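Local coordinates for protein (superoxide dismutase) (Aquifex pyrophilus, PDB 1COJ), which converts superoxide radicals into hydrogen peroxide and molecular oxygen with one iron ion in each subunit of a homotetramer, at residues 79-84 with 126-131. Numbering follows the deposited sequence.
Sequences VLHELY and RGWAIL. With FE (Fe (III) ion), chain B.
At the iron site of this Fe-superoxide dismutase, the ligand His81 on helix 63-86 is backed by Trp128, the first residue of strand 128-134. The two rings form a T-shaped pair with planes at 80°: the benzo edge of the indole points at the imidazole, and Trp128 CH2 lies over the middle of the His81 face. The two rings come closest at 3.6 Å, Trp128 CZ2 to His81 CE1. His81 NE2 binds the iron at 2.2 Å, while ND1 is hydrogen-bonded to Gly77 O, so its ring is fixed at both nitrogens as well as backed on one face. Leu80 packs over a face of the indole, its CB 3.7 Å from the centroid of the six-membered ring in a CH-pi contact, and its CD2 lies by the pyrrole part, 3.8 Å from Trp128 NE1 and CE2. Tyr84 CB meets the indole rim at Trp128 CZ3 (4.1 Å). The bond from CA to CB of Trp128 points toward the helix, and chi1 of -57°, with CG anti to the carbonyl carbon, turns the benzo edge to His81 and a face to Leu80; NE1 is hydrogen-bonded to His148 ND1. With an alanine at Trp128, the His81 ring would probably lose the edge packed on its face and a gap would open next to Leu80 CB and CD2. The iron shell is completed by His27, Asp163, His167 and a water. Trp128 thus joins the alpha-hairpin domain to the C-terminal sheet, where its indole also touches Leu145 of strand 139-145 and Val161 and Asp163 of strand 157-163.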
loop_
_atom_site.group_PDB
_atom_site.type_symbol
_atom_site.label_atom_id
_atom_site.label_comp_id
_atom_site.label_asym_id
_atom_site.label_seq_id
_atom_site.Cartn_x
_atom_site.Cartn_y
_atom_site.Cartn_z
ATOM N N VAL A 79 -19.579 3.078 -2.505
ATOM C CA VAL A 79 -19.755 3.771 -3.775
ATOM C C VAL A 79 -19.469 2.923 -5.011
ATOM O O VAL A 79 -20.297 2.854 -5.924
ATOM C CB VAL A 79 -18.901 5.064 -3.820
ATOM C CG1 VAL A 79 -18.950 5.683 -5.207
ATOM C CG2 VAL A 79 -19.412 6.068 -2.791
ATOM N N LEU A 80 -18.307 2.280 -5.039
ATOM C CA LEU A 80 -17.918 1.451 -6.176
ATOM C C LEU A 80 -18.891 0.299 -6.399
ATOM O O LEU A 80 -19.230 -0.013 -7.541
ATOM C CB LEU A 80 -16.481 0.949 -6.001
ATOM C CG LEU A 80 -15.343 1.798 -6.598
ATOM C CD1 LEU A 80 -15.702 3.264 -6.725
ATOM C CD2 LEU A 80 -14.083 1.611 -5.769
ATOM N N HIS A 81 -19.364 -0.315 -5.317
ATOM C CA HIS A 81 -20.320 -1.410 -5.448
ATOM C C HIS A 81 -21.662 -0.921 -5.979
ATOM O O HIS A 81 -22.282 -1.587 -6.810
ATOM C CB HIS A 81 -20.495 -2.166 -4.130
ATOM C CG HIS A 81 -19.421 -3.180 -3.880
ATOM N ND1 HIS A 81 -18.275 -2.925 -3.162
ATOM C CD2 HIS A 81 -19.291 -4.449 -4.339
ATOM C CE1 HIS A 81 -17.499 -4.008 -3.213
ATOM N NE2 HIS A 81 -18.072 -4.960 -3.916
ATOM N N GLU A 82 -22.090 0.260 -5.542
ATOM C CA GLU A 82 -23.355 0.806 -6.017
ATOM C C GLU A 82 -23.289 1.127 -7.506
ATOM O O GLU A 82 -24.267 0.933 -8.232
ATOM C CB GLU A 82 -23.755 2.032 -5.203
ATOM C CG GLU A 82 -24.096 1.674 -3.774
ATOM C CD GLU A 82 -24.633 2.836 -2.967
ATOM O OE1 GLU A 82 -25.127 2.580 -1.853
ATOM O OE2 GLU A 82 -24.560 3.996 -3.428
ATOM N N LEU A 83 -22.131 1.590 -7.962
ATOM C CA LEU A 83 -21.931 1.907 -9.375
ATOM C C LEU A 83 -21.865 0.620 -10.201
ATOM O O LEU A 83 -22.305 0.575 -11.350
ATOM C CB LEU A 83 -20.640 2.713 -9.556
ATOM C CG LEU A 83 -20.620 4.143 -9.006
ATOM C CD1 LEU A 83 -19.198 4.669 -8.970
ATOM C CD2 LEU A 83 -21.498 5.040 -9.866
ATOM N N TYR A 84 -21.322 -0.425 -9.588
ATOM C CA TYR A 84 -21.181 -1.732 -10.219
ATOM C C TYR A 84 -22.534 -2.437 -10.399
ATOM O O TYR A 84 -22.939 -2.740 -11.521
ATOM C CB TYR A 84 -20.221 -2.581 -9.377
ATOM C CG TYR A 84 -20.085 -4.033 -9.775
ATOM C CD1 TYR A 84 -19.345 -4.406 -10.895
ATOM C CD2 TYR A 84 -20.642 -5.040 -8.990
ATOM C CE1 TYR A 84 -19.154 -5.750 -11.218
ATOM C CE2 TYR A 84 -20.460 -6.387 -9.305
ATOM C CZ TYR A 84 -19.710 -6.734 -10.413
ATOM O OH TYR A 84 -19.455 -8.064 -10.673
ATOM N N ARG A 126 -5.764 -5.818 -9.120
ATOM C CA ARG A 126 -6.244 -6.639 -8.023
ATOM C C ARG A 126 -7.536 -6.211 -7.343
ATOM O O ARG A 126 -8.061 -6.955 -6.511
ATOM C CB ARG A 126 -5.122 -6.777 -6.993
ATOM C CG ARG A 126 -3.816 -7.251 -7.622
ATOM C CD ARG A 126 -2.604 -7.071 -6.717
ATOM N NE ARG A 126 -1.377 -7.410 -7.438
ATOM C CZ ARG A 126 -0.143 -7.184 -6.994
ATOM N NH1 ARG A 126 0.061 -6.611 -5.816
ATOM N NH2 ARG A 126 0.896 -7.525 -7.744
ATOM N N GLY A 127 -8.048 -5.036 -7.698
ATOM C CA GLY A 127 -9.268 -4.552 -7.080
ATOM C C GLY A 127 -10.399 -4.139 -8.004
ATOM O O GLY A 127 -11.513 -4.664 -7.896
ATOM N N TRP A 128 -10.135 -3.171 -8.879
ATOM C CA TRP A 128 -11.147 -2.657 -9.809
ATOM C C TRP A 128 -10.511 -2.138 -11.094
ATOM O O TRP A 128 -9.317 -1.843 -11.132
ATOM C CB TRP A 128 -11.905 -1.468 -9.184
ATOM C CG TRP A 128 -12.591 -1.735 -7.875
ATOM C CD1 TRP A 128 -12.015 -1.751 -6.640
ATOM C CD2 TRP A 128 -13.982 -2.019 -7.671
ATOM N NE1 TRP A 128 -12.954 -2.033 -5.686
ATOM C CE2 TRP A 128 -14.176 -2.200 -6.291
ATOM C CE3 TRP A 128 -15.083 -2.136 -8.529
ATOM C CZ2 TRP A 128 -15.431 -2.488 -5.732
ATOM C CZ3 TRP A 128 -16.337 -2.423 -7.979
ATOM C CH2 TRP A 128 -16.496 -2.595 -6.595
ATOM N N ALA A 129 -11.327 -2.003 -12.129
ATOM C CA ALA A 129 -10.905 -1.448 -13.410
ATOM C C ALA A 129 -12.004 -0.429 -13.700
ATOM O O ALA A 129 -13.191 -0.775 -13.720
ATOM C CB ALA A 129 -10.861 -2.517 -14.486
ATOM N N ILE A 130 -11.621 0.833 -13.860
ATOM C CA ILE A 130 -12.587 1.898 -14.095
ATOM C C ILE A 130 -12.355 2.726 -15.354
ATOM O O ILE A 130 -11.214 3.050 -15.689
ATOM C CB ILE A 130 -12.602 2.882 -12.892
ATOM C CG1 ILE A 130 -12.969 2.144 -11.603
ATOM C CG2 ILE A 130 -13.596 4.014 -13.132
ATOM C CD1 ILE A 130 -12.903 2.999 -10.350
ATOM N N LEU A 131 -13.432 2.997 -16.087
ATOM C CA LEU A 131 -13.370 3.869 -17.257
ATOM C C LEU A 131 -14.089 5.110 -16.757
ATOM O O LEU A 131 -15.249 5.025 -16.339
ATOM C CB LEU A 131 -14.136 3.307 -18.463
ATOM C CG LEU A 131 -14.254 4.311 -19.628
ATOM C CD1 LEU A 131 -12.886 4.576 -20.254
ATOM C CD2 LEU A 131 -15.216 3.807 -20.687
HETATM FE FE FE B . -16.826 -6.601 -4.587
HETATM O O HOH W 1 -15.098 -5.629 -4.315
#